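Local coordinates for protein glycosyl hydrolase (Rhizobium leguminosarum bv. trifolii, PDB 5NDX) that probably hydrolyses the O-glycosidic bonds of α-L-iduronides, as a catalytically competent bacterial orthologue of human α-L-iduronidase, at residues S311-F316 with S321-F326; L33-M38 with G330-T335; F55-Y60 with T143-D148. The protein carries 2 engineered substitutions. All coordinates share one frame; numbering follows the deposited sequence.

Contacts 1 and 3 are buried and share one bound uronide: 311-316 and 321-326 grip its carboxylate and the hydroxyl next to it, while 55-60 and 143-148 meet its hydroxyl nearest the glycosidic carbon. Arginines reach for a backbone carbonyl in contact 1 and for an amide oxygen in contact 3. Contact 2, farther from the centre and partly exposed, touches no substrate analogue and relies on carboxylates pairing with arginine, so similar groups serve different ends at different depths. It nonetheless adjoins both others, through Met-38 against Ala-315 and Leu-33 against Val-58, with helix 36-45 and strand 55-58 consecutive in the chain.

Contact 1: S311-F316 with S321-F326; sequences SSDHAF and SQRTIF. Unlike the reference sequence in segment 311-316: Ser-312 (reference Asn). With 8U8 ((2~{R},3~{S},4~{S},5~{R},6~{S})-6-(4-methyl-2-oxidanylidene-chromen-7-yl)oxy-3,4,5-tris(oxidanyl)oxane-2-carboxylic acid), chain M.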
loop_
_atom_site.group_PDB
_atom_site.type_symbol
_atom_site.label_atom_id
_atom_site.label_comp_id
_atom_site.label_asym_id
_atom_site.label_seq_id
_atom_site.Cartn_x
_atom_site.Cartn_y
_atom_site.Cartn_z
ATOM N N SER A 311 7.796 2.325 -1.557
ATOM C CA SER A 311 6.447 2.873 -1.394
ATOM C C SER A 311 5.867 3.114 -2.789
ATOM O O SER A 311 6.523 3.681 -3.645
ATOM C CB SER A 311 6.511 4.165 -0.590
ATOM O OG SER A 311 5.246 4.739 -0.308
ATOM N N SER A 312 4.635 2.713 -2.970
ATOM C CA SER A 312 3.828 3.041 -4.123
ATOM C C SER A 312 3.240 4.435 -3.938
ATOM O O SER A 312 3.242 4.961 -2.848
ATOM C CB SER A 312 2.736 1.984 -4.261
ATOM O OG SER A 312 3.352 0.777 -4.612
ATOM N N ASP A 313 2.854 5.096 -4.994
ATOM C CA ASP A 313 2.268 6.427 -4.865
ATOM C C ASP A 313 0.915 6.454 -5.567
ATOM O O ASP A 313 0.711 7.152 -6.549
ATOM C CB ASP A 313 3.257 7.420 -5.414
ATOM C CG ASP A 313 2.957 8.811 -4.980
ATOM O OD1 ASP A 313 2.831 9.038 -3.760
ATOM O OD2 ASP A 313 2.867 9.660 -5.870
ATOM N N HIS A 314 0.017 5.608 -5.068
ATOM C CA HIS A 314 -1.188 5.217 -5.771
ATOM C C HIS A 314 -2.471 5.402 -4.995
ATOM O O HIS A 314 -3.498 4.793 -5.342
ATOM C CB HIS A 314 -1.062 3.816 -6.368
ATOM C CG HIS A 314 -0.973 2.668 -5.393
ATOM N ND1 HIS A 314 -0.880 2.794 -4.015
ATOM C CD2 HIS A 314 -0.966 1.342 -5.641
ATOM C CE1 HIS A 314 -0.821 1.598 -3.467
ATOM N NE2 HIS A 314 -0.887 0.699 -4.432
ATOM N N ALA A 315 -2.423 6.270 -3.975
ATOM C CA ALA A 315 -3.622 6.572 -3.185
ATOM C C ALA A 315 -4.305 7.867 -3.584
ATOM O O ALA A 315 -5.119 8.388 -2.838
ATOM C CB ALA A 315 -3.305 6.523 -1.682
ATOM N N PHE A 316 -3.957 8.396 -4.752
ATOM C CA PHE A 316 -4.636 9.537 -5.376
ATOM C C PHE A 316 -6.068 9.116 -5.602
ATOM O O PHE A 316 -6.379 7.896 -5.620
ATOM C CB PHE A 316 -4.008 9.927 -6.719
ATOM C CG PHE A 316 -2.644 10.501 -6.593
ATOM C CD1 PHE A 316 -2.474 11.851 -6.380
ATOM C CD2 PHE A 316 -1.500 9.681 -6.674
ATOM C CE1 PHE A 316 -1.198 12.392 -6.242
ATOM C CE2 PHE A 316 -0.219 10.231 -6.547
ATOM C CZ PHE A 316 -0.065 11.579 -6.318
ATOM N N SER A 321 -8.787 4.267 -14.811
ATOM C CA SER A 321 -7.609 4.307 -15.653
ATOM C C SER A 321 -6.534 5.168 -15.072
ATOM O O SER A 321 -5.460 5.294 -15.650
ATOM C CB SER A 321 -7.969 4.947 -17.035
ATOM O OG SER A 321 -8.715 3.981 -17.691
ATOM N N GLN A 322 -6.763 5.741 -13.919
ATOM C CA GLN A 322 -5.693 6.499 -13.257
ATOM C C GLN A 322 -4.959 5.651 -12.234
ATOM O O GLN A 322 -5.448 4.571 -11.909
ATOM C CB GLN A 322 -6.329 7.753 -12.684
ATOM C CG GLN A 322 -6.817 8.648 -13.831
ATOM C CD GLN A 322 -7.574 9.862 -13.347
ATOM O OE1 GLN A 322 -8.395 9.788 -12.430
ATOM N NE2 GLN A 322 -7.264 10.989 -13.909
ATOM N N ARG A 323 -3.790 6.099 -11.757
ATOM C CA ARG A 323 -3.005 5.330 -10.781
ATOM C C ARG A 323 -3.541 5.571 -9.390
ATOM O O ARG A 323 -3.040 6.424 -8.595
ATOM C CB ARG A 323 -1.559 5.692 -10.843
ATOM C CG ARG A 323 -0.631 4.868 -9.924
ATOM C CD ARG A 323 0.830 5.208 -10.333
ATOM N NE ARG A 323 1.166 6.279 -9.616
ATOM C CZ ARG A 323 1.913 7.324 -9.921
ATOM N NH1 ARG A 323 2.636 7.524 -11.014
ATOM N NH2 ARG A 323 1.929 8.186 -8.952
ATOM N N THR A 324 -4.623 4.880 -9.150
ATOM C CA THR A 324 -5.433 5.044 -7.937
ATOM C C THR A 324 -5.852 3.646 -7.501
ATOM O O THR A 324 -6.035 2.727 -8.344
ATOM C CB THR A 324 -6.689 5.922 -8.177
ATOM O OG1 THR A 324 -7.615 5.252 -9.023
ATOM C CG2 THR A 324 -6.313 7.248 -8.868
ATOM N N ILE A 325 -5.996 3.475 -6.196
ATOM C CA ILE A 325 -6.382 2.223 -5.629
ATOM C C ILE A 325 -7.909 2.068 -5.547
ATOM O O ILE A 325 -8.402 0.950 -5.232
ATOM C CB ILE A 325 -5.732 1.955 -4.236
ATOM C CG1 ILE A 325 -5.858 3.135 -3.288
ATOM C CG2 ILE A 325 -4.298 1.509 -4.437
ATOM C CD1 ILE A 325 -5.586 2.839 -1.840
ATOM N N PHE A 326 -8.650 3.142 -5.778
ATOM C CA PHE A 326 -10.111 3.035 -5.915
ATOM C C PHE A 326 -10.553 3.729 -7.187
ATOM O O PHE A 326 -9.917 4.682 -7.598
ATOM C CB PHE A 326 -10.860 3.700 -4.754
ATOM C CG PHE A 326 -10.529 3.125 -3.396
ATOM C CD1 PHE A 326 -9.471 3.617 -2.692
ATOM C CD2 PHE A 326 -11.292 2.115 -2.853
ATOM C CE1 PHE A 326 -9.144 3.107 -1.456
ATOM C CE2 PHE A 326 -10.955 1.558 -1.619
ATOM C CZ PHE A 326 -9.884 2.065 -0.926
HETATM C C15 8U8 M . 8.414 17.466 -13.187
HETATM C C13 8U8 M . 9.118 16.263 -12.957
HETATM C C14 8U8 M . 10.373 16.100 -13.550
HETATM C C16 8U8 M . 11.119 14.942 -13.316
HETATM O O9 8U8 M . 12.200 14.856 -13.897
HETATM O O8 8U8 M . 10.634 13.927 -12.515
HETATM C C11 8U8 M . 9.460 14.102 -11.825
HETATM C C10 8U8 M . 9.060 13.118 -10.914
HETATM C C12 8U8 M . 8.680 15.269 -12.050
HETATM C C7 8U8 M . 7.500 15.418 -11.296
HETATM C C8 8U8 M . 7.107 14.434 -10.381
HETATM C C9 8U8 M . 7.873 13.272 -10.190
HETATM O O2 8U8 M . 7.544 12.292 -9.274
HETATM C C5 8U8 M . 6.167 12.015 -8.806
HETATM O O1 8U8 M . 5.301 11.931 -9.948
HETATM C C1 8U8 M . 3.943 12.012 -9.743
HETATM C C6 8U8 M . 3.444 11.057 -10.669
HETATM O O7 8U8 M . 2.304 11.247 -11.075
HETATM O O6 8U8 M . 4.187 10.132 -10.945
HETATM C C2 8U8 M . 3.410 11.554 -8.351
HETATM O O5 8U8 M . 3.401 10.112 -8.308
HETATM C C3 8U8 M . 4.205 12.189 -7.128
HETATM O O4 8U8 M . 3.380 13.062 -6.437
HETATM C C4 8U8 M . 5.505 12.915 -7.597
HETATM O O3 8U8 M . 6.350 13.169 -6.402
HETATM O O HOH W 1 -8.094 6.144 -4.767
#
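Arg-323 reaches across to Asp-313 and His-314 and illustrates how one long side chain can fasten a loop and still read a ligand. Its CG leaves CB anti to the backbone N (chi1 -176°) and passes alongside His-314, its CG lying 3.7 Å from the CB of that histidine. The chain then bends at chi3, and the guanidinium turns side-on to the backbone of Asp-313. NE and NH2 both donate to the single carbonyl oxygen, NH2 at 2.9 Å from Asp-313 O with a nearly straight N-H...O angle of 162°, NE from well above the carbonyl plane. NH2 also faces the Asp-313 carboxylate in a longer salt bridge, 3.5 Å to OD2. Beyond this, NH1 donates to carboxylate oxygen O6 of the bound 8U8 at 3.0 Å, while NH2 and Asp-313 OD2 both bond the hydroxyl O5 beside it.

All of this lies in the loop that follows strand 307-310, the eighth strand of the TIM barrel, where substrate pockets of such enzymes form. Arg-323 is the centre of an inverse gamma turn, and the Phe-316 ring stacks with Trp-272.

Away from the sugar, apolar packing mixes with backbone polar groups. Ile-325 CG2 sits squarely over one face of the His-314 imidazole, 3.4 Å from the ring centroid and 5° off its normal, a CH-pi contact. Ser-312 CB, where the reference sequence has asparagine, covers the opposite face, so the ring is clasped between them; its ND1 is hydrogen-bonded to Thr-25. A water donates to Phe-316 O and accepts from Phe-326 N, joining the two arms where Thr-324 CB packs 3.2 Å from Phe-316 O.

Contact 2: L33-M38 with G330-T335; sequences LLEPEM and GSRNFT. With SO4 (sulfate ion), chain J.
Arg-332 NH1 is gripped by two carboxylates at once, a compact example of a salt-bridge network at a partly buried site. It donates to Glu-37 OE2 at 2.8 Å and to Glu-35 OE1 at 2.9 Å. The two acids are met differently. Glu-37 OE2 receives the N-H on its syn side, only 18° out of the carboxylate plane, whereas Glu-35 OE1 lies exactly in the guanidinium plane but is approached from above its own carboxylate, the two planes standing 75° apart. A weak second bond runs from Arg-332 NH2 to the same Glu-35 OE1. Both glutamates are bent at chi2, and this turn carries their ends towards one arginine nitrogen.

The ring of Phe-334 packs against the network. Its CE2 lies 4.1 Å above one face of the Arg-332 guanidinium, and Glu-37 OE2 comes to its edge, 3.8 Å from CZ. On the NE side of the guanidinium a sulfate ion, probably from the crystallisation liquor, accepts weak bonds from NE and NH2. With a leucine in place of Arg-332, the two carboxylates would probably be left close together without their shared positive partner and be free to swing apart.

Glu-35 occupies the N-cap position of helix 36-45 and Glu-37 lies in its first turn, where the helix end probably favours their negative charge. The network thus joins the start of that helix to the loop leaving strand 326-330, whose Tyr-328 meets Phe-334 edge-to-face and bonds the backbone N of Arg-332.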
loop_
_atom_site.group_PDB
_atom_site.type_symbol
_atom_site.label_atom_id
_atom_site.label_comp_id
_atom_site.label_asym_id
_atom_site.label_seq_id
_atom_site.Cartn_x
_atom_site.Cartn_y
_atom_site.Cartn_z
ATOM N N LEU A 33 -6.598 14.754 2.979
ATOM C CA LEU A 33 -6.822 14.079 4.269
ATOM C C LEU A 33 -8.026 14.642 5.040
ATOM O O LEU A 33 -8.568 13.981 5.903
ATOM C CB LEU A 33 -5.587 14.149 5.163
ATOM C CG LEU A 33 -4.416 13.267 4.802
ATOM C CD1 LEU A 33 -3.106 13.685 5.445
ATOM C CD2 LEU A 33 -4.719 11.826 5.215
ATOM N N LEU A 34 -8.456 15.846 4.717
ATOM C CA LEU A 34 -9.634 16.442 5.355
ATOM C C LEU A 34 -10.931 16.099 4.633
ATOM O O LEU A 34 -11.965 16.404 5.151
ATOM C CB LEU A 34 -9.515 17.966 5.389
ATOM C CG LEU A 34 -8.162 18.471 5.928
ATOM C CD1 LEU A 34 -8.041 19.986 5.745
ATOM C CD2 LEU A 34 -7.949 18.059 7.372
ATOM N N GLU A 35 -10.884 15.473 3.464
ATOM C CA GLU A 35 -12.101 15.176 2.688
ATOM C C GLU A 35 -12.744 13.851 3.120
ATOM O O GLU A 35 -12.047 12.908 3.451
ATOM C CB GLU A 35 -11.759 15.053 1.201
ATOM C CG GLU A 35 -11.303 16.338 0.515
ATOM C CD GLU A 35 -12.309 17.497 0.664
ATOM O OE1 GLU A 35 -13.536 17.310 0.674
ATOM O OE2 GLU A 35 -11.856 18.625 0.816
ATOM N N PRO A 36 -14.078 13.748 3.057
ATOM C CA PRO A 36 -14.707 12.470 3.449
ATOM C C PRO A 36 -14.369 11.252 2.573
ATOM O O PRO A 36 -14.367 10.117 3.067
ATOM C CB PRO A 36 -16.202 12.782 3.389
ATOM C CG PRO A 36 -16.292 13.972 2.471
ATOM C CD PRO A 36 -15.078 14.792 2.801
ATOM N N GLU A 37 -14.081 11.480 1.302
ATOM C CA GLU A 37 -13.672 10.409 0.437
ATOM C C GLU A 37 -12.386 9.717 0.962
ATOM O O GLU A 37 -12.338 8.500 1.057
ATOM C CB GLU A 37 -13.429 10.899 -0.970
ATOM C CG GLU A 37 -14.658 11.466 -1.681
ATOM C CD GLU A 37 -14.905 12.930 -1.383
ATOM O OE1 GLU A 37 -14.333 13.496 -0.416
ATOM O OE2 GLU A 37 -15.684 13.528 -2.120
ATOM N N MET A 38 -11.365 10.496 1.291
ATOM C CA MET A 38 -10.134 9.963 1.846
ATOM C C MET A 38 -10.358 9.328 3.184
ATOM O O MET A 38 -9.713 8.299 3.488
ATOM C CB MET A 38 -9.087 11.041 1.999
ATOM C CG MET A 38 -7.692 10.568 2.362
ATOM S SD MET A 38 -7.075 9.187 1.366
ATOM C CE MET A 38 -6.767 10.048 -0.175
ATOM N N GLY A 330 -18.798 9.678 -8.741
ATOM C CA GLY A 330 -19.414 10.892 -8.169
ATOM C C GLY A 330 -19.043 12.105 -9.031
ATOM O O GLY A 330 -18.391 11.943 -10.056
ATOM N N SER A 331 -19.409 13.297 -8.572
ATOM C CA SER A 331 -19.349 14.516 -9.388
ATOM C C SER A 331 -18.063 15.292 -9.212
ATOM O O SER A 331 -17.754 16.095 -10.066
ATOM C CB SER A 331 -20.525 15.437 -9.070
ATOM O OG SER A 331 -20.533 15.727 -7.673
ATOM N N ARG A 332 -17.268 15.021 -8.182
ATOM C CA ARG A 332 -16.055 15.810 -7.970
ATOM C C ARG A 332 -14.946 15.357 -8.910
ATOM O O ARG A 332 -14.971 14.240 -9.365
ATOM C CB ARG A 332 -15.590 15.711 -6.518
ATOM C CG ARG A 332 -16.691 16.071 -5.570
ATOM C CD ARG A 332 -16.246 15.953 -4.149
ATOM N NE ARG A 332 -15.429 17.074 -3.736
ATOM C CZ ARG A 332 -14.879 17.189 -2.539
ATOM N NH1 ARG A 332 -15.021 16.228 -1.619
ATOM N NH2 ARG A 332 -14.180 18.281 -2.256
ATOM N N ASN A 333 -13.986 16.234 -9.190
ATOM C CA ASN A 333 -12.781 15.886 -9.946
ATOM C C ASN A 333 -11.564 16.347 -9.164
ATOM O O ASN A 333 -11.464 17.513 -8.824
ATOM C CB ASN A 333 -12.785 16.548 -11.325
ATOM C CG ASN A 333 -11.695 15.982 -12.255
ATOM O OD1 ASN A 333 -10.505 15.997 -11.932
ATOM N ND2 ASN A 333 -12.105 15.489 -13.418
ATOM N N PHE A 334 -10.627 15.451 -8.891
ATOM C CA PHE A 334 -9.486 15.786 -8.051
ATOM C C PHE A 334 -8.187 15.995 -8.839
ATOM O O PHE A 334 -7.145 16.214 -8.233
ATOM C CB PHE A 334 -9.299 14.695 -6.968
ATOM C CG PHE A 334 -10.504 14.516 -6.057
ATOM C CD1 PHE A 334 -11.543 13.674 -6.425
ATOM C CD2 PHE A 334 -10.597 15.207 -4.877
ATOM C CE1 PHE A 334 -12.652 13.500 -5.611
ATOM C CE2 PHE A 334 -11.682 15.029 -4.033
ATOM C CZ PHE A 334 -12.724 14.178 -4.409
ATOM N N THR A 335 -8.233 15.944 -10.169
ATOM C CA THR A 335 -7.047 16.232 -11.007
ATOM C C THR A 335 -6.862 17.750 -11.129
ATOM O O THR A 335 -6.126 18.374 -10.376
ATOM C CB THR A 335 -7.222 15.711 -12.454
ATOM O OG1 THR A 335 -8.146 16.574 -13.128
ATOM C CG2 THR A 335 -7.740 14.240 -12.528
HETATM S S SO4 J . -16.262 20.526 -4.516
HETATM O O1 SO4 J . -16.928 19.298 -5.005
HETATM O O2 SO4 J . -14.810 20.444 -4.850
HETATM O O3 SO4 J . -16.464 20.636 -3.044
HETATM O O4 SO4 J . -16.873 21.703 -5.202
#

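Contact 3: F55-Y60 with T143-D148; sequences FLRVHY and TTNQAD. Engineered in segment 143-148: Gln-146 (natural residue Glu). With 8U8 ((2~{R},3~{S},4~{S},5~{R},6~{S})-6-(4-methyl-2-oxidanylidene-chromen-7-yl)oxy-3,4,5-tris(oxidanyl)oxane-2-carboxylic acid), chain M; 8U8 ((2~{R},3~{S},4~{S},5~{R},6~{S})-6-(4-methyl-2-oxidanylidene-chromen-7-yl)oxy-3,4,5-tris(oxidanyl)oxane-2-carboxylic acid), chain N.
Arg-57 and His-59 converge on Asn-145 inside the TIM barrel, where strand 55-58 ends and the loop after strand 140-142 begins, a textbook setting for substrate recognition. The compact part is centred on the amide. Arg-57 NH2 donates to Asn-145 OD1 at 2.7 Å, a bent bond of 132° arriving from above the carbonyl plane, with the guanidinium steeply turned against the amide. Glu-142, Glu-95, Glu-265 and Asp-264 form salt bridges with the same guanidinium, which probably balances its buried charge and limits its rotation. The His-59 ring plane is turned obliquely against the amide, its CE1 3.2 Å from Asn-145 CG, while its ND1 is hydrogen-bonded to Glu-95. Asn-145 CG stands anti to the backbone N (chi1 -173°), which sends the amide across towards both partners.

The looser part is Gln-146, engineered in place of the natural glutamate at the predicted proton-donor position; it is poorly ordered and does not touch segment 55-60. Asn-145 and the natural glutamate that follows it probably correspond to the asparagine-glutamate sequence of clan A glycosidases, whose asparagine usually meets the sugar 2-hydroxyl. Here that hydroxyl is O3 of the 8U8 of chain M. Gln-146 NE2 donates to it only tentatively, given the disorder, whereas Asn-145 ND2 reaches O3 at 3.0 Å and His-59 NE2 reaches it at 3.1 Å, nearly straight at 167°.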
loop_
_atom_site.group_PDB
_atom_site.type_symbol
_atom_site.label_atom_id
_atom_site.label_comp_id
_atom_site.label_asym_id
_atom_site.label_seq_id
_atom_site.Cartn_x
_atom_site.Cartn_y
_atom_site.Cartn_z
ATOM N N PHE A 55 2.492 2.868 6.190
ATOM C CA PHE A 55 2.943 4.248 6.037
ATOM C C PHE A 55 2.224 4.981 4.920
ATOM O O PHE A 55 1.958 4.393 3.870
ATOM C CB PHE A 55 4.455 4.289 5.808
ATOM C CG PHE A 55 5.252 3.746 6.969
ATOM C CD1 PHE A 55 5.522 4.554 8.069
ATOM C CD2 PHE A 55 5.690 2.476 6.970
ATOM C CE1 PHE A 55 6.218 4.062 9.160
ATOM C CE2 PHE A 55 6.401 1.959 8.058
ATOM C CZ PHE A 55 6.672 2.771 9.164
ATOM N N LEU A 56 1.884 6.245 5.166
ATOM C CA LEU A 56 1.378 7.151 4.153
ATOM C C LEU A 56 2.371 8.273 3.957
ATOM O O LEU A 56 2.774 8.910 4.940
ATOM C CB LEU A 56 0.082 7.788 4.605
ATOM C CG LEU A 56 -1.174 7.000 4.668
ATOM C CD1 LEU A 56 -2.324 7.939 4.991
ATOM C CD2 LEU A 56 -1.434 6.296 3.336
ATOM N N ARG A 57 2.730 8.522 2.718
ATOM C CA ARG A 57 3.687 9.544 2.345
ATOM C C ARG A 57 2.875 10.631 1.645
ATOM O O ARG A 57 2.532 10.518 0.461
ATOM C CB ARG A 57 4.765 8.988 1.444
ATOM C CG ARG A 57 5.799 10.011 0.985
ATOM C CD ARG A 57 7.061 9.354 0.407
ATOM N NE ARG A 57 7.361 9.964 -0.865
ATOM C CZ ARG A 57 8.206 10.948 -1.091
ATOM N NH1 ARG A 57 8.924 11.470 -0.135
ATOM N NH2 ARG A 57 8.325 11.419 -2.296
ATOM N N VAL A 58 2.474 11.631 2.408
ATOM C CA VAL A 58 1.559 12.657 1.897
ATOM C C VAL A 58 2.316 13.993 1.708
ATOM O O VAL A 58 2.908 14.513 2.687
ATOM C CB VAL A 58 0.378 12.863 2.857
ATOM C CG1 VAL A 58 -0.524 13.965 2.347
ATOM C CG2 VAL A 58 -0.417 11.561 3.081
ATOM N N HIS A 59 2.248 14.548 0.490
ATOM C CA HIS A 59 2.967 15.781 0.143
ATOM C C HIS A 59 2.346 17.029 0.764
ATOM O O HIS A 59 1.117 17.149 0.833
ATOM C CB HIS A 59 2.951 16.055 -1.375
ATOM C CG HIS A 59 3.867 15.214 -2.196
ATOM N ND1 HIS A 59 4.894 14.464 -1.664
ATOM C CD2 HIS A 59 3.966 15.083 -3.548
ATOM C CE1 HIS A 59 5.561 13.871 -2.640
ATOM N NE2 HIS A 59 5.008 14.221 -3.793
ATOM N N TYR A 60 3.195 17.966 1.146
ATOM C CA TYR A 60 2.782 19.321 1.587
ATOM C C TYR A 60 1.979 19.324 2.884
ATOM O O TYR A 60 1.049 20.110 3.042
ATOM C CB TYR A 60 1.974 20.016 0.481
ATOM C CG TYR A 60 2.706 20.157 -0.831
ATOM C CD1 TYR A 60 3.800 21.020 -0.924
ATOM C CD2 TYR A 60 2.288 19.497 -1.981
ATOM C CE1 TYR A 60 4.476 21.219 -2.118
ATOM C CE2 TYR A 60 2.961 19.679 -3.196
ATOM C CZ TYR A 60 4.061 20.546 -3.243
ATOM O OH TYR A 60 4.782 20.761 -4.382
ATOM N N THR A 143 13.223 14.579 3.770
ATOM C CA THR A 143 13.293 15.848 3.042
ATOM C C THR A 143 12.135 16.013 2.062
ATOM O O THR A 143 11.502 15.045 1.594
ATOM C CB THR A 143 14.492 15.935 2.101
ATOM O OG1 THR A 143 14.414 14.821 1.189
ATOM C CG2 THR A 143 15.771 15.940 2.852
ATOM N N THR A 144 11.948 17.281 1.738
ATOM C CA THR A 144 10.936 17.792 0.852
ATOM C C THR A 144 11.184 17.141 -0.454
ATOM O O THR A 144 12.338 16.949 -0.900
ATOM C CB THR A 144 11.024 19.373 0.714
ATOM O OG1 THR A 144 9.752 19.950 0.392
ATOM C CG2 THR A 144 12.079 19.804 -0.317
ATOM N N ASN A 145 10.067 16.870 -1.084
ATOM C CA ASN A 145 10.019 16.039 -2.255
ATOM C C ASN A 145 10.810 16.685 -3.410
ATOM O O ASN A 145 11.032 17.930 -3.451
ATOM C CB ASN A 145 8.560 15.811 -2.655
ATOM C CG ASN A 145 8.418 14.813 -3.785
ATOM O OD1 ASN A 145 8.899 13.663 -3.689
ATOM N ND2 ASN A 145 7.804 15.268 -4.898
ATOM N N GLN A 146 11.252 15.804 -4.310
ATOM C CA GLN A 146 12.106 16.155 -5.399
ATOM C C GLN A 146 13.136 17.110 -4.805
ATOM O O GLN A 146 13.967 16.695 -3.985
ATOM C CB GLN A 146 11.305 16.746 -6.577
ATOM C CG GLN A 146 10.873 15.722 -7.622
ATOM C CD GLN A 146 9.382 15.373 -7.601
ATOM O OE1 GLN A 146 8.521 16.256 -7.656
ATOM N NE2 GLN A 146 9.077 14.081 -7.559
ATOM N N ALA A 147 12.963 18.391 -5.095
ATOM C CA ALA A 147 14.039 19.356 -5.091
ATOM C C ALA A 147 14.915 19.377 -6.386
ATOM O O ALA A 147 15.619 20.358 -6.644
ATOM C CB ALA A 147 14.881 19.296 -3.822
ATOM N N ASP A 148 14.845 18.329 -7.204
ATOM C CA ASP A 148 15.460 18.314 -8.538
ATOM C C ASP A 148 14.336 18.271 -9.599
ATOM O O ASP A 148 14.293 17.373 -10.433
ATOM C CB ASP A 148 16.451 17.144 -8.648
ATOM C CG ASP A 148 15.787 15.849 -8.644
ATOM O OD1 ASP A 148 14.697 15.719 -8.095
ATOM O OD2 ASP A 148 16.352 14.934 -9.154
HETATM C C15 8U8 M . 8.414 17.466 -13.187
HETATM C C13 8U8 M . 9.118 16.263 -12.957
HETATM C C14 8U8 M . 10.373 16.100 -13.550
HETATM C C16 8U8 M . 11.119 14.942 -13.316
HETATM O O9 8U8 M . 12.200 14.856 -13.897
HETATM O O8 8U8 M . 10.634 13.927 -12.515
HETATM C C11 8U8 M . 9.460 14.102 -11.825
HETATM C C10 8U8 M . 9.060 13.118 -10.914
HETATM C C12 8U8 M . 8.680 15.269 -12.050
HETATM C C7 8U8 M . 7.500 15.418 -11.296
HETATM C C8 8U8 M . 7.107 14.434 -10.381
HETATM C C9 8U8 M . 7.873 13.272 -10.190
HETATM O O2 8U8 M . 7.544 12.292 -9.274
HETATM C C5 8U8 M . 6.167 12.015 -8.806
HETATM O O1 8U8 M . 5.301 11.931 -9.948
HETATM C C1 8U8 M . 3.943 12.012 -9.743
HETATM C C6 8U8 M . 3.444 11.057 -10.669
HETATM O O7 8U8 M . 2.304 11.247 -11.075
HETATM O O6 8U8 M . 4.187 10.132 -10.945
HETATM C C2 8U8 M . 3.410 11.554 -8.351
HETATM O O5 8U8 M . 3.401 10.112 -8.308
HETATM C C3 8U8 M . 4.205 12.189 -7.128
HETATM O O4 8U8 M . 3.380 13.062 -6.437
HETATM C C4 8U8 M . 5.505 12.915 -7.597
HETATM O O3 8U8 M . 6.350 13.169 -6.402
HETATM C C15 8U8 N . 11.926 5.407 5.313
HETATM C C13 8U8 N . 12.418 4.264 5.946
HETATM C C14 8U8 N . 13.756 4.192 6.311
HETATM C C16 8U8 N . 14.230 3.091 7.010
HETATM O O9 8U8 N . 15.422 3.019 7.276
HETATM O O8 8U8 N . 13.409 2.040 7.277
HETATM C C11 8U8 N . 12.096 2.113 6.976
HETATM C C10 8U8 N . 11.335 1.044 7.380
HETATM C C12 8U8 N . 11.573 3.208 6.303
HETATM C C7 8U8 N . 10.202 3.207 6.045
HETATM C C8 8U8 N . 9.430 2.121 6.444
HETATM C C9 8U8 N . 9.981 1.033 7.124
HETATM O O2 8U8 N . 9.169 -0.003 7.511
HETATM C C5 8U8 N . 9.612 -0.880 8.580
HETATM O O1 8U8 N . 10.371 -1.859 7.849
HETATM C C1 8U8 N . 10.873 -3.010 8.566
HETATM C C6 8U8 N . 11.924 -2.598 9.656
HETATM O O7 8U8 N . 12.559 -1.535 9.511
HETATM O O6 8U8 N . 12.017 -3.338 10.648
HETATM C C2 8U8 N . 9.651 -3.699 9.170
HETATM O O5 8U8 N . 10.009 -4.911 9.905
HETATM C C3 8U8 N . 8.885 -2.714 10.083
HETATM O O4 8U8 N . 7.730 -3.367 10.540
HETATM C C4 8U8 N . 8.445 -1.491 9.276
HETATM O O3 8U8 N . 7.827 -0.506 10.106
#